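Local atomic coordinates of rhamnosidase B (PDB entry 2OKX), a protein that hydrolyses terminal alpha-L-rhamnose residues from glycosides, as a member of glycoside hydrolase family 78, with an alpha-barrel that probably carries the catalytic site. Residues H555-C560 with Y589-T594; N582-N587 with E595-C600. All blocks are in the same frame, centred on the assembly; numbering follows the deposited sequence.

Contact 1. Residues H555-C560 with Y589-T594; sequences HTTRLC and YVFGET
In the helical barrel domain of this family 78 enzyme, the last turn of helix 544-559 is met by Phe591, the residue at which the chain leaves helical geometry after helix 577-590. The backbones stay well apart, with Arg558 CA and Phe591 CA 8.5 Å from each other, and the aromatic side chain spans the interval. Its torsion sets CG beside the backbone N and anti to the carbonyl carbon (chi1 -61°), and the far end of the ring lands on the helix. There Phe591 CZ lies 3.7 Å from Arg558 CB, and Phe591 CE2 is 3.7 Å from Arg558 N. Thr557 adds its methyl at the ring edge, near the ring plane, with CG2 3.9 Å from Phe591 CE2; its hydroxyl is bonded instead to Ser553 O. The adjacent Val590 puts CG2 over one face, 3.4 Å above the plane but shifted toward the rim. With an alanine at Phe591, Arg558 CB and the Thr557 methyl would probably lose their aromatic partner, opening a gap beside the end of helix 544-559. In one of two modelled conformers, Arg558 NH2 donates to His555 ND1 (3.0 Å, 160°), nearly in both group planes, and its NH1 forms a salt bridge with Glu535. Val590 also packs on Trp550 and Arg554 of helix 544-559, and Thr557 reaches Val586 of helix 577-590, which extends the helix-helix seam.

Contact 2. Residues N582-N587 with E595-C600; sequences NEALVN and EIVERC
Val597 CG2 makes both side-chain contacts between segments 582-587 and 595-600, on helices 577-590 and 595-603: Ala584 CB stands 4.1 Å from it and Asn587 ND2 3.8 Å from it. One branch thus meets two residues three positions apart, roughly one turn, on helix 577-590. The Val597 torsion (chi1 180°) turns CG1 anti to the backbone N and leaves CG2, beside that nitrogen, to make both contacts. The small alanine lets the backbones come close, with Ala584 CA and Val597 CA 6.4 Å apart. The segments bury 107 Å² between them, a small interface. Consecutive in the chain, joined by a short turn and roughly antiparallel, the two helices pack as a helical hairpin within the alpha-barrel domain. In the next shell, Asn587 ND2 bonds to Glu593 O in the turn between the helices, its strongest polar partner. A weak bond from the same nitrogen reaches Ala584 O (3.5 Å, 138°), so ND2 is held beside the methyl mainly by Glu593 O. Farther out, Arg599 pairs with Asp194 and Asp563. Helix 627-644 packs against Val597 through Tyr640, while Phe802 and Phe805 of helix 801-813 touch Asn582.

Both contacts are buried, lie within the same helical domain and share helix 577-590, with centres about 8 Å apart. Contact 1 joins that helix's C-terminal exit to helix 544-559, earlier in the chain; contact 2 joins its preceding turns to helix 595-603, which follows it. The first depends on a single aromatic ring bridging widely spaced backbones, with a polar margin formed by Arg558, His555 and Glu535, whereas the second relies on small aliphatic groups and an amide between closer ones. The turn connects them: Gly592 N lies 2.7 Å from Asn587 O, a probable hydrogen bond, and the packing of Cys560 CB near Glu583 OE2 at 3.6 Å also joins 555-560 to 582-587.

Contact 1. Residues H555-C560 with Y589-T594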
ATOM      1  N   HIS A 555       2.430 -15.025  -6.239  1.00 14.19           N
ATOM      2  CA  HIS A 555       2.362 -13.763  -6.969  1.00 15.49           C
ATOM      3  C   HIS A 555       2.005 -12.596  -6.045  1.00 16.02           C
ATOM      4  O   HIS A 555       2.568 -11.509  -6.160  1.00 15.99           O
ATOM      5  CB  HIS A 555       1.347 -13.854  -8.109  1.00 14.72           C
ATOM      6  CG  HIS A 555       1.414 -12.699  -9.056  1.00 20.09           C
ATOM      7  ND1 HIS A 555       2.579 -12.333  -9.695  1.00 20.63           N
ATOM      8  CD2 HIS A 555       0.471 -11.813  -9.456  1.00 20.22           C
ATOM      9  CE1 HIS A 555       2.351 -11.269 -10.446  1.00 20.84           C
ATOM     10  NE2 HIS A 555       1.080 -10.935 -10.319  1.00 17.84           N
ATOM     11  N   THR A 556       1.074 -12.826  -5.126  1.00 16.58           N
ATOM     12  CA  THR A 556       0.660 -11.784  -4.190  1.00 16.41           C
ATOM     13  C   THR A 556       1.856 -11.321  -3.353  1.00 17.93           C
ATOM     14  O   THR A 556       2.062 -10.128  -3.135  1.00 15.29           O
ATOM     15  CB  THR A 556      -0.421 -12.300  -3.222  1.00 16.68           C
ATOM     16  OG1 THR A 556      -1.527 -12.813  -3.970  1.00 15.44           O
ATOM     17  CG2 THR A 556      -0.904 -11.169  -2.308  1.00 17.27           C
ATOM     18  N   THR A 557       2.637 -12.286  -2.884  1.00 15.50           N
ATOM     19  CA  THR A 557       3.805 -11.997  -2.059  1.00 15.95           C
ATOM     20  C   THR A 557       4.824 -11.175  -2.835  1.00 15.22           C
ATOM     21  O   THR A 557       5.378 -10.213  -2.314  1.00 16.94           O
ATOM     22  CB  THR A 557       4.440 -13.307  -1.564  1.00 16.05           C
ATOM     23  OG1 THR A 557       3.446 -14.060  -0.858  1.00 15.64           O
ATOM     24  CG2 THR A 557       5.621 -13.023  -0.626  1.00 14.03           C
ATOM     25  N   ARG A 558       5.060 -11.556  -4.084  1.00 15.42           N
ATOM     26  CA  ARG A 558       5.994 -10.843  -4.947  1.00 17.14           C
ATOM     27  C   ARG A 558       5.600  -9.368  -5.065  1.00 17.81           C
ATOM     28  O   ARG A 558       6.427  -8.478  -4.860  1.00 19.32           O
ATOM     29  CB  ARG A 558       6.010 -11.507  -6.327  0.53 18.26           C
ATOM     30  CG  ARG A 558       6.943 -10.897  -7.359  0.53 18.40           C
ATOM     31  CD  ARG A 558       7.202 -11.924  -8.459  0.53 18.23           C
ATOM     32  NE  ARG A 558       5.967 -12.595  -8.867  0.53 19.79           N
ATOM     33  CZ  ARG A 558       5.913 -13.827  -9.367  0.53 17.83           C
ATOM     34  NH1 ARG A 558       7.029 -14.529  -9.520  0.53 19.00           N
ATOM     35  NH2 ARG A 558       4.746 -14.362  -9.703  0.53 14.47           N
ATOM     36  N   LEU A 559       4.335  -9.114  -5.386  1.00 16.91           N
ATOM     37  CA  LEU A 559       3.860  -7.744  -5.563  1.00 17.20           C
ATOM     38  C   LEU A 559       3.811  -6.920  -4.282  1.00 18.12           C
ATOM     39  O   LEU A 559       3.746  -5.688  -4.332  1.00 18.34           O
ATOM     40  CB  LEU A 559       2.477  -7.743  -6.222  1.00 17.51           C
ATOM     41  CG  LEU A 559       2.348  -8.386  -7.603  1.00 15.93           C
ATOM     42  CD1 LEU A 559       0.941  -8.120  -8.116  1.00 15.49           C
ATOM     43  CD2 LEU A 559       3.386  -7.816  -8.573  1.00 16.09           C
ATOM     44  N   CYS A 560       3.831  -7.592  -3.137  1.00 16.26           N
ATOM     45  CA  CYS A 560       3.803  -6.902  -1.858  1.00 17.66           C
ATOM     46  C   CYS A 560       5.195  -6.810  -1.252  1.00 18.07           C
ATOM     47  O   CYS A 560       5.345  -6.626  -0.045  1.00 17.77           O
ATOM     48  CB  CYS A 560       2.857  -7.605  -0.887  1.00 16.66           C
ATOM     49  SG  CYS A 560       1.121  -7.410  -1.340  1.00 18.79           S
ATOM     50  N   TYR A 589       9.368 -19.474   2.314  1.00 15.92           N
ATOM     51  CA  TYR A 589       9.102 -20.683   1.549  1.00 16.06           C
ATOM     52  C   TYR A 589       9.049 -20.521   0.035  1.00 16.69           C
ATOM     53  O   TYR A 589       9.432 -21.438  -0.690  1.00 16.43           O
ATOM     54  CB  TYR A 589       7.815 -21.351   2.046  1.00 16.02           C
ATOM     55  CG  TYR A 589       8.038 -22.253   3.247  1.00 15.05           C
ATOM     56  CD1 TYR A 589       8.389 -21.721   4.485  1.00 14.24           C
ATOM     57  CD2 TYR A 589       7.933 -23.640   3.131  1.00 16.05           C
ATOM     58  CE1 TYR A 589       8.636 -22.551   5.585  1.00 15.96           C
ATOM     59  CE2 TYR A 589       8.175 -24.480   4.225  1.00 14.53           C
ATOM     60  CZ  TYR A 589       8.527 -23.926   5.445  1.00 16.77           C
ATOM     61  OH  TYR A 589       8.766 -24.742   6.528  1.00 18.34           O
ATOM     62  N   VAL A 590       8.598 -19.371  -0.453  1.00 16.30           N
ATOM     63  CA  VAL A 590       8.504 -19.191  -1.901  1.00 16.19           C
ATOM     64  C   VAL A 590       9.671 -18.460  -2.566  1.00 15.90           C
ATOM     65  O   VAL A 590       9.942 -18.689  -3.746  1.00 15.63           O
ATOM     66  CB  VAL A 590       7.185 -18.483  -2.290  1.00 18.94           C
ATOM     67  CG1 VAL A 590       6.005 -19.199  -1.636  1.00 16.83           C
ATOM     68  CG2 VAL A 590       7.226 -17.025  -1.892  1.00 21.04           C
ATOM     69  N   PHE A 591      10.362 -17.597  -1.822  1.00 14.87           N
ATOM     70  CA  PHE A 591      11.494 -16.852  -2.379  1.00 15.55           C
ATOM     71  C   PHE A 591      12.810 -17.045  -1.621  1.00 15.42           C
ATOM     72  O   PHE A 591      13.861 -17.218  -2.238  1.00 16.31           O
ATOM     73  CB  PHE A 591      11.169 -15.357  -2.445  1.00 14.69           C
ATOM     74  CG  PHE A 591       9.995 -15.032  -3.318  1.00 16.18           C
ATOM     75  CD1 PHE A 591       9.942 -15.487  -4.628  1.00 16.55           C
ATOM     76  CD2 PHE A 591       8.939 -14.269  -2.828  1.00 17.50           C
ATOM     77  CE1 PHE A 591       8.854 -15.188  -5.445  1.00 18.90           C
ATOM     78  CE2 PHE A 591       7.845 -13.963  -3.635  1.00 15.86           C
ATOM     79  CZ  PHE A 591       7.805 -14.424  -4.946  1.00 17.00           C
ATOM     80  N   GLY A 592      12.746 -16.993  -0.293  1.00 15.91           N
ATOM     81  CA  GLY A 592      13.936 -17.180   0.527  1.00 17.87           C
ATOM     82  C   GLY A 592      14.750 -15.935   0.849  1.00 20.87           C
ATOM     83  O   GLY A 592      15.892 -16.039   1.301  1.00 19.01           O
ATOM     84  N   GLU A 593      14.186 -14.752   0.630  1.00 20.13           N
ATOM     85  CA  GLU A 593      14.928 -13.531   0.916  1.00 21.62           C
ATOM     86  C   GLU A 593      14.930 -13.216   2.407  1.00 21.01           C
ATOM     87  O   GLU A 593      13.963 -13.503   3.119  1.00 20.59           O
ATOM     88  CB  GLU A 593      14.349 -12.359   0.114  0.58 22.15           C
ATOM     89  CG  GLU A 593      14.472 -12.533  -1.406  0.58 22.55           C
ATOM     90  CD  GLU A 593      15.893 -12.856  -1.855  0.58 20.34           C
ATOM     91  OE1 GLU A 593      16.819 -12.078  -1.555  0.58 20.71           O
ATOM     92  OE2 GLU A 593      16.093 -13.893  -2.514  0.58 24.33           O
ATOM     93  N   THR A 594      16.027 -12.635   2.883  1.00 19.96           N
ATOM     94  CA  THR A 594      16.144 -12.301   4.297  1.00 20.04           C
ATOM     95  C   THR A 594      16.441 -10.832   4.580  1.00 20.24           C
ATOM     96  O   THR A 594      15.982 -10.291   5.583  1.00 20.17           O
ATOM     97  CB  THR A 594      17.243 -13.149   4.976  1.00 21.37           C
ATOM     98  OG1 THR A 594      18.476 -12.971   4.276  1.00 18.71           O
ATOM     99  CG2 THR A 594      16.865 -14.624   4.963  1.00 21.62           C
TER

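Contact 2. Residues N582-N587 with E595-C600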
ATOM      1  N   ASN A 582       3.233 -12.465   8.536  1.00 20.06           N
ATOM      2  CA  ASN A 582       2.803 -13.549   7.660  1.00 20.33           C
ATOM      3  C   ASN A 582       3.542 -13.483   6.331  1.00 19.16           C
ATOM      4  O   ASN A 582       3.969 -14.505   5.796  1.00 20.04           O
ATOM      5  CB  ASN A 582       1.295 -13.476   7.408  1.00 18.86           C
ATOM      6  CG  ASN A 582       0.475 -13.852   8.630  1.00 20.24           C
ATOM      7  OD1 ASN A 582       1.016 -14.196   9.683  1.00 21.18           O
ATOM      8  ND2 ASN A 582      -0.842 -13.791   8.491  1.00 23.99           N
ATOM      9  N   GLU A 583       3.695 -12.275   5.799  1.00 18.54           N
ATOM     10  CA  GLU A 583       4.377 -12.100   4.528  1.00 18.44           C
ATOM     11  C   GLU A 583       5.813 -12.618   4.581  1.00 18.86           C
ATOM     12  O   GLU A 583       6.301 -13.183   3.610  1.00 17.76           O
ATOM     13  CB  GLU A 583       4.355 -10.625   4.115  1.00 20.48           C
ATOM     14  CG  GLU A 583       2.947 -10.072   3.921  1.00 21.16           C
ATOM     15  CD  GLU A 583       2.939  -8.578   3.629  1.00 23.66           C
ATOM     16  OE1 GLU A 583       3.510  -7.815   4.432  1.00 22.18           O
ATOM     17  OE2 GLU A 583       2.356  -8.167   2.602  1.00 24.04           O
ATOM     18  N   ALA A 584       6.480 -12.443   5.718  1.00 17.65           N
ATOM     19  CA  ALA A 584       7.858 -12.910   5.849  1.00 17.67           C
ATOM     20  C   ALA A 584       7.916 -14.432   5.765  1.00 16.69           C
ATOM     21  O   ALA A 584       8.762 -14.989   5.071  1.00 18.20           O
ATOM     22  CB  ALA A 584       8.465 -12.431   7.183  1.00 17.67           C
ATOM     23  N   LEU A 585       7.024 -15.103   6.484  1.00 17.14           N
ATOM     24  CA  LEU A 585       6.996 -16.565   6.474  1.00 17.63           C
ATOM     25  C   LEU A 585       6.716 -17.127   5.084  1.00 18.47           C
ATOM     26  O   LEU A 585       7.352 -18.096   4.661  1.00 17.43           O
ATOM     27  CB  LEU A 585       5.945 -17.086   7.455  1.00 19.12           C
ATOM     28  CG  LEU A 585       6.232 -16.836   8.939  1.00 20.46           C
ATOM     29  CD1 LEU A 585       5.039 -17.279   9.764  1.00 20.16           C
ATOM     30  CD2 LEU A 585       7.486 -17.588   9.360  1.00 19.33           C
ATOM     31  N   VAL A 586       5.752 -16.545   4.377  1.00 14.44           N
ATOM     32  CA  VAL A 586       5.450 -17.021   3.031  1.00 16.07           C
ATOM     33  C   VAL A 586       6.691 -16.820   2.171  1.00 16.10           C
ATOM     34  O   VAL A 586       7.087 -17.700   1.405  1.00 17.12           O
ATOM     35  CB  VAL A 586       4.274 -16.255   2.414  1.00 15.61           C
ATOM     36  CG1 VAL A 586       4.027 -16.732   0.993  1.00 14.22           C
ATOM     37  CG2 VAL A 586       3.031 -16.466   3.264  1.00 16.84           C
ATOM     38  N   ASN A 587       7.310 -15.657   2.318  1.00 15.94           N
ATOM     39  CA  ASN A 587       8.524 -15.327   1.584  1.00 16.26           C
ATOM     40  C   ASN A 587       9.622 -16.375   1.800  1.00 14.27           C
ATOM     41  O   ASN A 587      10.307 -16.769   0.855  1.00 14.47           O
ATOM     42  CB  ASN A 587       9.029 -13.949   2.023  1.00 15.93           C
ATOM     43  CG  ASN A 587      10.529 -13.802   1.873  1.00 18.30           C
ATOM     44  OD1 ASN A 587      11.062 -13.821   0.765  1.00 18.23           O
ATOM     45  ND2 ASN A 587      11.223 -13.664   3.001  1.00 16.32           N
ATOM     46  N   GLU A 595      17.201 -10.182   3.703  1.00 20.44           N
ATOM     47  CA  GLU A 595      17.548  -8.786   3.936  1.00 23.65           C
ATOM     48  C   GLU A 595      16.341  -7.865   4.048  1.00 22.77           C
ATOM     49  O   GLU A 595      16.329  -6.963   4.878  1.00 20.62           O
ATOM     50  CB  GLU A 595      18.510  -8.278   2.856  1.00 27.13           C
ATOM     51  CG  GLU A 595      19.890  -8.924   2.927  1.00 33.36           C
ATOM     52  CD  GLU A 595      20.931  -8.188   2.103  1.00 38.88           C
ATOM     53  OE1 GLU A 595      22.068  -8.694   1.994  1.00 44.67           O
ATOM     54  OE2 GLU A 595      20.621  -7.102   1.570  1.00 42.96           O
ATOM     55  N   ILE A 596      15.321  -8.097   3.227  1.00 20.03           N
ATOM     56  CA  ILE A 596      14.131  -7.264   3.287  1.00 19.53           C
ATOM     57  C   ILE A 596      13.440  -7.442   4.641  1.00 18.60           C
ATOM     58  O   ILE A 596      12.901  -6.495   5.202  1.00 19.51           O
ATOM     59  CB  ILE A 596      13.145  -7.610   2.139  1.00 21.00           C
ATOM     60  CG1 ILE A 596      11.897  -6.730   2.237  1.00 19.75           C
ATOM     61  CG2 ILE A 596      12.776  -9.089   2.191  1.00 21.34           C
ATOM     62  CD1 ILE A 596      10.895  -6.940   1.101  1.00 19.06           C
ATOM     63  N   VAL A 597      13.467  -8.657   5.175  1.00 19.89           N
ATOM     64  CA  VAL A 597      12.834  -8.910   6.458  1.00 19.16           C
ATOM     65  C   VAL A 597      13.542  -8.135   7.572  1.00 21.02           C
ATOM     66  O   VAL A 597      12.894  -7.437   8.350  1.00 19.99           O
ATOM     67  CB  VAL A 597      12.837 -10.415   6.807  1.00 19.61           C
ATOM     68  CG1 VAL A 597      12.175 -10.631   8.151  1.00 18.30           C
ATOM     69  CG2 VAL A 597      12.109 -11.208   5.715  1.00 19.21           C
ATOM     70  N   GLU A 598      14.865  -8.244   7.648  1.00 20.97           N
ATOM     71  CA  GLU A 598      15.584  -7.526   8.694  1.00 23.98           C
ATOM     72  C   GLU A 598      15.405  -6.018   8.547  1.00 23.25           C
ATOM     73  O   GLU A 598      15.236  -5.309   9.541  1.00 24.07           O
ATOM     74  CB  GLU A 598      17.077  -7.866   8.690  1.00 26.03           C
ATOM     75  CG  GLU A 598      17.809  -7.158   9.828  1.00 31.71           C
ATOM     76  CD  GLU A 598      19.249  -7.586   9.998  1.00 34.00           C
ATOM     77  OE1 GLU A 598      19.970  -6.895  10.747  1.00 36.82           O
ATOM     78  OE2 GLU A 598      19.661  -8.602   9.399  1.00 37.12           O
ATOM     79  N   ARG A 599      15.440  -5.527   7.312  1.00 22.83           N
ATOM     80  CA  ARG A 599      15.259  -4.097   7.071  1.00 22.57           C
ATOM     81  C   ARG A 599      13.942  -3.635   7.680  1.00 22.77           C
ATOM     82  O   ARG A 599      13.885  -2.608   8.345  1.00 24.67           O
ATOM     83  CB  ARG A 599      15.264  -3.788   5.567  1.00 22.39           C
ATOM     84  CG  ARG A 599      14.748  -2.388   5.230  1.00 22.17           C
ATOM     85  CD  ARG A 599      14.861  -2.055   3.747  1.00 20.62           C
ATOM     86  NE  ARG A 599      13.966  -0.954   3.391  1.00 22.93           N
ATOM     87  CZ  ARG A 599      14.103   0.301   3.812  1.00 22.87           C
ATOM     88  NH1 ARG A 599      15.117   0.633   4.605  1.00 21.24           N
ATOM     89  NH2 ARG A 599      13.203   1.215   3.464  1.00 20.21           N
ATOM     90  N   CYS A 600      12.883  -4.404   7.458  1.00 21.52           N
ATOM     91  CA  CYS A 600      11.575  -4.051   7.993  1.00 21.82           C
ATOM     92  C   CYS A 600      11.536  -4.107   9.513  1.00 22.07           C
ATOM     93  O   CYS A 600      10.997  -3.204  10.156  1.00 21.35           O
ATOM     94  CB  CYS A 600      10.498  -4.969   7.408  1.00 21.40           C
ATOM     95  SG  CYS A 600      10.206  -4.677   5.641  1.00 24.90           S
TER